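Local structure of probable sulfate-binding lipoprotein SubI (Mycobacterium tuberculosis, 6DDN) at residues Val142-Arg147 against Lys152-Trp157; Ser235-Ala240 against Val250-Pro255. The protein probably binds sulfate outside the cytoplasmic membrane and delivers it to a transporter for uptake. One frame throughout, in Å; residues are numbered along the deposited sequence.

Interaction 1: Val142-Arg147 against Lys152-Trp157; sequences VTFVVR and KNIRDW. With SO4 (sulfate ion), chain G.
F144 and V146, alternate residues of a strand, face I154 to W157 of a loop that doubles back after the strand ends. From V142 to V146 the strand runs roughly antiparallel to I154-W157, their end-to-end directions 152° apart, yet V146 CA and I154 CA are 7.5 Å from each other, so side chains rather than a second strand fill the interval. With its CG anti to the carbonyl carbon (chi1 -63°), F144 sends its ring into the loop and turns its edge onto one face of W157. The pair is T-shaped, with planes 84° apart and the phenyl centroid 4.7 Å from that of the six-membered indole ring; F144 CE1 lies 3.4 Å from W157 CZ3. Further round the phenyl ring, CD2 of F144 touches CG2 of I154 at 4.0 Å. V142 CG1 meets the rim of the indole at W157 CH2, while V146 CG2 lies beside I154 CG1. W157 N donates a nearly straight bond of 2.8 Å to O2 of a sulfate ion, probably from the crystallisation liquor, which Q257 N also holds. Strand 257-267 fixes the indole too, through the bond from W157 NE1 to Q257 O; helix 177-190 packs on W157 with A184, P185 and A188, and V232 of strand 232-236 touches F144.

Interaction 2: Ser235-Ala240 against Val250-Pro255; sequences SYENEA and VQHVTP. With SO4 (sulfate ion), chain C.
H252 turns its imidazole toward A240 because CG sits between the backbone N and the carbonyl carbon (chi1 68°). E237 sets CG anti to its own N (chi1 -172°), which puts that methylene near the ring, and the extended chain beyond it brings the carboxylate to a water. The methyl of A240 fits at the root of the imidazole, with CB 3.7 Å from H252 CB and almost as close to CG and ND1. At the far end of the ring the contact is looser: E237 CG is 4.2 Å from H252 NE2. The water joins the polar ends, donating to E237 OE2 at 2.7 Å and lying 3.1 Å from H252 NE2, in the plane of the imidazole. The carboxylate and ring planes are almost perpendicular. Strand 232-236, helix 237-245 and strand 250-253 form a beta-alpha-beta crossover in which strand 138-147 lies between the two strands, and the contact ties the start of the helix to the returning strand within a lobe of this periplasmic-binding-protein fold. Y236, the N-cap residue, accepts the first-turn bond from A240 N (3.1 Å) at its O. Its side chain leaves in another direction, and OH donates to O2 of a sulfate ion at 2.8 Å. Outside the pair, E237 OE1 forms a salt bridge with R299, and H252 ND1 is bonded to E244 OE2.

Strand 138-147, one side of interaction 1, is flanked in the sheet by strands 232-236 and 250-253 of interaction 2; the centres of the contacts lie about 8 Å apart. Two probable backbone hydrogen bonds between antiparallel strands join them: V146 N lies 2.7 Å from Q251 O, and F144 N 3.0 Å from V253 O. Alternation along the strand divides the work, since F144 and V146 face the loop of interaction 1 whereas T143 touches H252 of interaction 2. The sulfates differ in setting: the one at W157 lies beside interaction 1; the one at Y236 is also bonded by S175, S177, G218 and A60, an enclosure consistent with the substrate site of this family, although crystallisation liquor may have supplied the ion.

Interaction 1: Val142-Arg147 against Lys152-Trp157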
ATOM      1  N   VAL A 142      -4.281   6.327   3.660  1.00 43.03           N
ATOM      2  CA  VAL A 142      -4.742   5.582   4.822  1.00 44.01           C
ATOM      3  C   VAL A 142      -6.190   5.953   5.113  1.00 44.96           C
ATOM      4  O   VAL A 142      -6.566   7.132   5.090  1.00 41.78           O
ATOM      5  CB  VAL A 142      -3.831   5.865   6.029  1.00 44.31           C
ATOM      6  CG1 VAL A 142      -4.338   5.138   7.253  1.00 40.33           C
ATOM      7  CG2 VAL A 142      -2.400   5.458   5.716  1.00 48.61           C
ATOM      8  N   THR A 143      -7.015   4.944   5.380  1.00 46.26           N
ATOM      9  CA  THR A 143      -8.430   5.156   5.636  1.00 44.99           C
ATOM     10  C   THR A 143      -8.892   4.235   6.756  1.00 44.77           C
ATOM     11  O   THR A 143      -8.237   3.242   7.083  1.00 43.62           O
ATOM     12  CB  THR A 143      -9.271   4.917   4.376  1.00 46.50           C
ATOM     13  OG1 THR A 143     -10.631   5.290   4.623  1.00 53.34           O
ATOM     14  CG2 THR A 143      -9.216   3.452   3.974  1.00 43.26           C
ATOM     15  N   PHE A 144     -10.032   4.587   7.352  1.00 47.23           N
ATOM     16  CA  PHE A 144     -10.679   3.758   8.363  1.00 44.35           C
ATOM     17  C   PHE A 144     -11.694   2.860   7.670  1.00 48.98           C
ATOM     18  O   PHE A 144     -12.712   3.346   7.173  1.00 51.15           O
ATOM     19  CB  PHE A 144     -11.391   4.607   9.413  1.00 38.57           C
ATOM     20  CG  PHE A 144     -10.487   5.494  10.217  1.00 37.89           C
ATOM     21  CD1 PHE A 144      -9.193   5.112  10.514  1.00 40.68           C
ATOM     22  CD2 PHE A 144     -10.952   6.707  10.700  1.00 43.07           C
ATOM     23  CE1 PHE A 144      -8.372   5.933  11.266  1.00 47.83           C
ATOM     24  CE2 PHE A 144     -10.136   7.533  11.451  1.00 48.12           C
ATOM     25  CZ  PHE A 144      -8.844   7.145  11.734  1.00 50.08           C
ATOM     26  N   VAL A 145     -11.440   1.560   7.643  1.00 50.69           N
ATOM     27  CA  VAL A 145     -12.500   0.634   7.267  1.00 44.96           C
ATOM     28  C   VAL A 145     -13.425   0.468   8.459  1.00 42.73           C
ATOM     29  O   VAL A 145     -12.979   0.294   9.601  1.00 38.67           O
ATOM     30  CB  VAL A 145     -11.936  -0.716   6.792  1.00 39.94           C
ATOM     31  CG1 VAL A 145     -13.078  -1.634   6.385  1.00 37.88           C
ATOM     32  CG2 VAL A 145     -11.006  -0.508   5.621  1.00 41.51           C
ATOM     33  N   VAL A 146     -14.726   0.535   8.192  1.00 46.78           N
ATOM     34  CA  VAL A 146     -15.741   0.668   9.224  1.00 49.38           C
ATOM     35  C   VAL A 146     -16.903  -0.241   8.854  1.00 53.40           C
ATOM     36  O   VAL A 146     -17.085  -0.612   7.694  1.00 60.56           O
ATOM     37  CB  VAL A 146     -16.197   2.139   9.360  1.00 56.78           C
ATOM     38  CG1 VAL A 146     -17.300   2.465   8.364  1.00 56.40           C
ATOM     39  CG2 VAL A 146     -16.623   2.440  10.769  1.00 63.20           C
ATOM     40  N   ARG A 147     -17.685  -0.621   9.859  1.00 52.02           N
ATOM     41  CA  ARG A 147     -18.812  -1.485   9.558  1.00 49.06           C
ATOM     42  C   ARG A 147     -19.965  -0.672   8.980  1.00 47.13           C
ATOM     43  O   ARG A 147     -20.070   0.539   9.189  1.00 47.54           O
ATOM     44  CB  ARG A 147     -19.233  -2.269  10.798  1.00 49.10           C
ATOM     45  CG  ARG A 147     -18.283  -3.423  11.022  1.00 49.69           C
ATOM     46  CD  ARG A 147     -18.481  -4.185  12.314  1.00 49.88           C
ATOM     47  NE  ARG A 147     -17.250  -4.889  12.678  1.00 49.75           N
ATOM     48  CZ  ARG A 147     -16.663  -5.836  11.943  1.00 48.01           C
ATOM     49  NH1 ARG A 147     -17.192  -6.239  10.795  1.00 51.11           N
ATOM     50  NH2 ARG A 147     -15.542  -6.397  12.371  1.00 43.60           N
ATOM     51  N   LYS A 152     -20.566   2.926  15.191  1.00 55.74           N
ATOM     52  CA  LYS A 152     -19.897   3.566  16.311  1.00 57.29           C
ATOM     53  C   LYS A 152     -19.412   4.971  15.981  1.00 52.06           C
ATOM     54  O   LYS A 152     -18.736   5.590  16.809  1.00 52.66           O
ATOM     55  CB  LYS A 152     -18.738   2.697  16.789  1.00 57.64           C
ATOM     56  CG  LYS A 152     -19.209   1.483  17.561  1.00 59.87           C
ATOM     57  CD  LYS A 152     -18.163   0.396  17.607  1.00 60.09           C
ATOM     58  CE  LYS A 152     -18.713  -0.825  18.311  1.00 60.10           C
ATOM     59  NZ  LYS A 152     -19.287  -0.480  19.644  1.00 61.98           N
ATOM     60  N   ASN A 153     -19.741   5.482  14.794  1.00 44.49           N
ATOM     61  CA  ASN A 153     -19.501   6.877  14.431  1.00 47.96           C
ATOM     62  C   ASN A 153     -18.014   7.225  14.532  1.00 52.24           C
ATOM     63  O   ASN A 153     -17.595   8.094  15.301  1.00 55.25           O
ATOM     64  CB  ASN A 153     -20.354   7.810  15.300  1.00 51.06           C
ATOM     65  CG  ASN A 153     -20.324   9.244  14.822  1.00 50.33           C
ATOM     66  OD1 ASN A 153     -20.356   9.511  13.621  1.00 51.73           O
ATOM     67  ND2 ASN A 153     -20.264  10.178  15.764  1.00 48.57           N
ATOM     68  N   ILE A 154     -17.216   6.516  13.741  1.00 50.38           N
ATOM     69  CA  ILE A 154     -15.778   6.748  13.678  1.00 50.35           C
ATOM     70  C   ILE A 154     -15.503   7.736  12.551  1.00 55.13           C
ATOM     71  O   ILE A 154     -15.828   7.468  11.389  1.00 58.99           O
ATOM     72  CB  ILE A 154     -15.011   5.435  13.462  1.00 47.66           C
ATOM     73  CG1 ILE A 154     -15.511   4.359  14.427  1.00 50.67           C
ATOM     74  CG2 ILE A 154     -13.520   5.656  13.633  1.00 46.83           C
ATOM     75  CD1 ILE A 154     -15.158   4.626  15.875  1.00 54.11           C
ATOM     76  N   ARG A 155     -14.909   8.881  12.893  1.00 58.57           N
ATOM     77  CA  ARG A 155     -14.629   9.925  11.911  1.00 57.07           C
ATOM     78  C   ARG A 155     -13.207  10.467  11.949  1.00 52.77           C
ATOM     79  O   ARG A 155     -12.795  11.112  10.977  1.00 52.56           O
ATOM     80  CB  ARG A 155     -15.596  11.109  12.085  1.00 58.53           C
ATOM     81  CG  ARG A 155     -17.073  10.743  12.127  1.00 61.15           C
ATOM     82  CD  ARG A 155     -17.671  10.589  10.737  1.00 69.48           C
ATOM     83  NE  ARG A 155     -18.965   9.912  10.787  1.00 78.09           N
ATOM     84  CZ  ARG A 155     -19.571   9.364   9.737  1.00 81.03           C
ATOM     85  NH1 ARG A 155     -19.004   9.410   8.539  1.00 84.24           N
ATOM     86  NH2 ARG A 155     -20.748   8.771   9.886  1.00 78.40           N
ATOM     87  N   ASP A 156     -12.445  10.245  13.018  1.00 50.18           N
ATOM     88  CA  ASP A 156     -11.129  10.862  13.125  1.00 55.00           C
ATOM     89  C   ASP A 156     -10.239  10.014  14.025  1.00 54.46           C
ATOM     90  O   ASP A 156     -10.683   9.038  14.634  1.00 56.15           O
ATOM     91  CB  ASP A 156     -11.246  12.315  13.615  1.00 58.98           C
ATOM     92  CG  ASP A 156     -11.712  12.434  15.060  1.00 62.98           C
ATOM     93  OD1 ASP A 156     -11.873  13.583  15.521  1.00 66.80           O
ATOM     94  OD2 ASP A 156     -11.925  11.410  15.740  1.00 65.38           O
ATOM     95  N   TRP A 157      -8.964  10.408  14.102  1.00 53.68           N
ATOM     96  CA  TRP A 157      -7.984   9.605  14.826  1.00 47.58           C
ATOM     97  C   TRP A 157      -8.288   9.538  16.316  1.00 51.14           C
ATOM     98  O   TRP A 157      -8.006   8.520  16.958  1.00 55.11           O
ATOM     99  CB  TRP A 157      -6.580  10.156  14.592  1.00 48.10           C
ATOM    100  CG  TRP A 157      -6.058   9.827  13.233  1.00 48.06           C
ATOM    101  CD1 TRP A 157      -5.849  10.693  12.204  1.00 49.81           C
ATOM    102  CD2 TRP A 157      -5.694   8.532  12.745  1.00 47.06           C
ATOM    103  NE1 TRP A 157      -5.373  10.023  11.106  1.00 49.42           N
ATOM    104  CE2 TRP A 157      -5.269   8.693  11.413  1.00 47.42           C
ATOM    105  CE3 TRP A 157      -5.683   7.252  13.307  1.00 51.40           C
ATOM    106  CZ2 TRP A 157      -4.838   7.623  10.633  1.00 50.34           C
ATOM    107  CZ3 TRP A 157      -5.252   6.190  12.532  1.00 50.92           C
ATOM    108  CH2 TRP A 157      -4.837   6.382  11.208  1.00 51.40           C
TER
HETATM  109  S   SO4 G 405      -7.483  13.970  12.497  1.00121.53           S
HETATM  110  O1  SO4 G 405      -6.614  13.364  11.498  1.00122.34           O
HETATM  111  O2  SO4 G 405      -8.417  12.961  12.974  1.00117.23           O
HETATM  112  O3  SO4 G 405      -6.688  14.460  13.619  1.00125.12           O
HETATM  113  O4  SO4 G 405      -8.210  15.078  11.885  1.00123.59           O

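Interaction 2: Ser235-Ala240 against Val250-Pro255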
ATOM      1  N   SER A 235      -6.537   0.658   6.927  1.00 54.70           N
ATOM      2  CA  SER A 235      -6.249  -0.067   5.698  1.00 52.20           C
ATOM      3  C   SER A 235      -6.032   0.925   4.566  1.00 50.24           C
ATOM      4  O   SER A 235      -6.227   2.132   4.723  1.00 53.41           O
ATOM      5  CB  SER A 235      -7.385  -1.037   5.361  1.00 50.59           C
ATOM      6  OG  SER A 235      -7.076  -1.810   4.216  1.00 51.74           O
ATOM      7  N   TYR A 236      -5.617   0.393   3.418  1.00 50.91           N
ATOM      8  CA  TYR A 236      -5.543   1.197   2.209  1.00 49.52           C
ATOM      9  C   TYR A 236      -6.944   1.584   1.752  1.00 45.33           C
ATOM     10  O   TYR A 236      -7.916   0.857   1.968  1.00 43.91           O
ATOM     11  CB  TYR A 236      -4.851   0.439   1.070  1.00 51.66           C
ATOM     12  CG  TYR A 236      -3.543  -0.247   1.399  1.00 56.32           C
ATOM     13  CD1 TYR A 236      -3.520  -1.466   2.062  1.00 58.05           C
ATOM     14  CD2 TYR A 236      -2.332   0.304   1.002  1.00 60.20           C
ATOM     15  CE1 TYR A 236      -2.326  -2.102   2.345  1.00 62.77           C
ATOM     16  CE2 TYR A 236      -1.134  -0.324   1.280  1.00 67.53           C
ATOM     17  CZ  TYR A 236      -1.138  -1.527   1.953  1.00 65.95           C
ATOM     18  OH  TYR A 236       0.053  -2.157   2.231  1.00 71.22           O
ATOM     19  N   GLU A 237      -7.038   2.743   1.101  1.00 48.33           N
ATOM     20  CA  GLU A 237      -8.293   3.119   0.461  1.00 47.66           C
ATOM     21  C   GLU A 237      -8.647   2.157  -0.665  1.00 46.99           C
ATOM     22  O   GLU A 237      -9.829   1.885  -0.902  1.00 47.16           O
ATOM     23  CB  GLU A 237      -8.197   4.553  -0.062  1.00 54.69           C
ATOM     24  CG  GLU A 237      -9.497   5.135  -0.577  1.00 53.06           C
ATOM     25  CD  GLU A 237      -9.268   6.353  -1.451  1.00 56.46           C
ATOM     26  OE1 GLU A 237      -8.273   6.363  -2.209  1.00 56.85           O
ATOM     27  OE2 GLU A 237     -10.078   7.300  -1.379  1.00 57.67           O
ATOM     28  N   ASN A 238      -7.642   1.625  -1.364  1.00 46.55           N
ATOM     29  CA  ASN A 238      -7.922   0.646  -2.409  1.00 46.70           C
ATOM     30  C   ASN A 238      -8.463  -0.647  -1.817  1.00 45.03           C
ATOM     31  O   ASN A 238      -9.332  -1.293  -2.414  1.00 45.42           O
ATOM     32  CB  ASN A 238      -6.665   0.378  -3.237  1.00 48.18           C
ATOM     33  CG  ASN A 238      -5.457   0.045  -2.382  1.00 50.27           C
ATOM     34  OD1 ASN A 238      -4.596   0.891  -2.152  1.00 52.04           O
ATOM     35  ND2 ASN A 238      -5.377  -1.200  -1.926  1.00 51.49           N
ATOM     36  N   GLU A 239      -7.967  -1.037  -0.641  1.00 48.87           N
ATOM     37  CA  GLU A 239      -8.440  -2.268  -0.019  1.00 53.86           C
ATOM     38  C   GLU A 239      -9.862  -2.112   0.499  1.00 57.95           C
ATOM     39  O   GLU A 239     -10.656  -3.059   0.445  1.00 64.39           O
ATOM     40  CB  GLU A 239      -7.493  -2.688   1.106  1.00 54.60           C
ATOM     41  CG  GLU A 239      -7.933  -3.936   1.866  1.00 56.35           C
ATOM     42  CD  GLU A 239      -7.567  -5.231   1.160  1.00 57.19           C
ATOM     43  OE1 GLU A 239      -7.346  -6.243   1.860  1.00 58.68           O
ATOM     44  OE2 GLU A 239      -7.502  -5.247  -0.089  1.00 54.04           O
ATOM     45  N   ALA A 240     -10.208  -0.925   1.002  1.00 55.87           N
ATOM     46  CA  ALA A 240     -11.587  -0.675   1.407  1.00 51.82           C
ATOM     47  C   ALA A 240     -12.520  -0.711   0.205  1.00 49.73           C
ATOM     48  O   ALA A 240     -13.613  -1.288   0.271  1.00 50.22           O
ATOM     49  CB  ALA A 240     -11.690   0.669   2.129  1.00 50.39           C
ATOM     50  N   VAL A 250     -19.251  -3.368   4.749  1.00 59.30           N
ATOM     51  CA  VAL A 250     -18.348  -2.387   5.337  1.00 56.83           C
ATOM     52  C   VAL A 250     -18.398  -1.117   4.499  1.00 56.52           C
ATOM     53  O   VAL A 250     -18.843  -1.118   3.350  1.00 57.46           O
ATOM     54  CB  VAL A 250     -16.896  -2.908   5.425  1.00 53.22           C
ATOM     55  CG1 VAL A 250     -16.794  -4.068   6.407  1.00 55.46           C
ATOM     56  CG2 VAL A 250     -16.403  -3.323   4.051  1.00 50.90           C
ATOM     57  N   GLN A 251     -17.949  -0.018   5.102  1.00 57.18           N
ATOM     58  CA  GLN A 251     -17.673   1.216   4.382  1.00 58.51           C
ATOM     59  C   GLN A 251     -16.392   1.811   4.954  1.00 57.59           C
ATOM     60  O   GLN A 251     -15.743   1.213   5.819  1.00 56.62           O
ATOM     61  CB  GLN A 251     -18.850   2.196   4.455  1.00 63.43           C
ATOM     62  CG  GLN A 251     -19.661   2.127   5.733  1.00 66.17           C
ATOM     63  CD  GLN A 251     -21.009   2.808   5.598  1.00 71.81           C
ATOM     64  OE1 GLN A 251     -21.918   2.286   4.952  1.00 74.76           O
ATOM     65  NE2 GLN A 251     -21.144   3.982   6.204  1.00 75.58           N
ATOM     66  N   HIS A 252     -16.008   2.988   4.466  1.00 59.04           N
ATOM     67  CA  HIS A 252     -14.777   3.602   4.938  1.00 58.65           C
ATOM     68  C   HIS A 252     -14.920   5.113   5.029  1.00 63.03           C
ATOM     69  O   HIS A 252     -15.572   5.742   4.191  1.00 69.61           O
ATOM     70  CB  HIS A 252     -13.581   3.239   4.043  1.00 55.03           C
ATOM     71  CG  HIS A 252     -13.639   3.833   2.671  1.00 59.68           C
ATOM     72  ND1 HIS A 252     -14.366   3.268   1.645  1.00 60.93           N
ATOM     73  CD2 HIS A 252     -13.050   4.936   2.151  1.00 63.43           C
ATOM     74  CE1 HIS A 252     -14.227   4.001   0.555  1.00 62.54           C
ATOM     75  NE2 HIS A 252     -13.434   5.019   0.835  1.00 63.22           N
ATOM     76  N   VAL A 253     -14.310   5.679   6.069  1.00 42.25           N
ATOM     77  CA  VAL A 253     -14.191   7.118   6.257  1.00 43.06           C
ATOM     78  C   VAL A 253     -12.710   7.446   6.367  1.00 43.19           C
ATOM     79  O   VAL A 253     -11.985   6.803   7.136  1.00 43.18           O
ATOM     80  CB  VAL A 253     -14.942   7.603   7.510  1.00 49.28           C
ATOM     81  CG1 VAL A 253     -15.218   9.098   7.422  1.00 48.52           C
ATOM     82  CG2 VAL A 253     -16.231   6.820   7.701  1.00 51.29           C
ATOM     83  N   THR A 254     -12.265   8.425   5.600  1.00 46.67           N
ATOM     84  CA  THR A 254     -10.876   8.853   5.724  1.00 42.58           C
ATOM     85  C   THR A 254     -10.773   9.958   6.767  1.00 49.67           C
ATOM     86  O   THR A 254     -11.530  10.933   6.700  1.00 55.46           O
ATOM     87  CB  THR A 254     -10.342   9.351   4.389  1.00 37.41           C
ATOM     88  OG1 THR A 254     -10.645   8.390   3.370  1.00 43.83           O
ATOM     89  CG2 THR A 254      -8.838   9.542   4.456  1.00 33.36           C
ATOM     90  N   PRO A 255      -9.874   9.840   7.743  1.00 51.29           N
ATOM     91  CA  PRO A 255      -9.738  10.904   8.731  1.00 46.96           C
ATOM     92  C   PRO A 255      -9.328  12.196   8.060  1.00 43.46           C
ATOM     93  O   PRO A 255      -8.735  12.185   6.964  1.00 44.83           O
ATOM     94  CB  PRO A 255      -8.639  10.377   9.668  1.00 48.66           C
ATOM     95  CG  PRO A 255      -7.880   9.392   8.848  1.00 53.72           C
ATOM     96  CD  PRO A 255      -8.894   8.760   7.945  1.00 54.13           C
TER
HETATM   97  S   SO4 C 401       0.910  -5.464   3.142  1.00 49.61           S
HETATM   98  O1  SO4 C 401       1.523  -6.446   2.253  1.00 48.23           O
HETATM   99  O2  SO4 C 401      -0.278  -4.908   2.499  1.00 48.53           O
HETATM  100  O3  SO4 C 401       0.525  -6.100   4.398  1.00 48.17           O
HETATM  101  O4  SO4 C 401       1.867  -4.397   3.416  1.00 48.78           O
HETATM  102  O   HOH W   1     -12.755   6.770  -1.608  1.00 55.90           O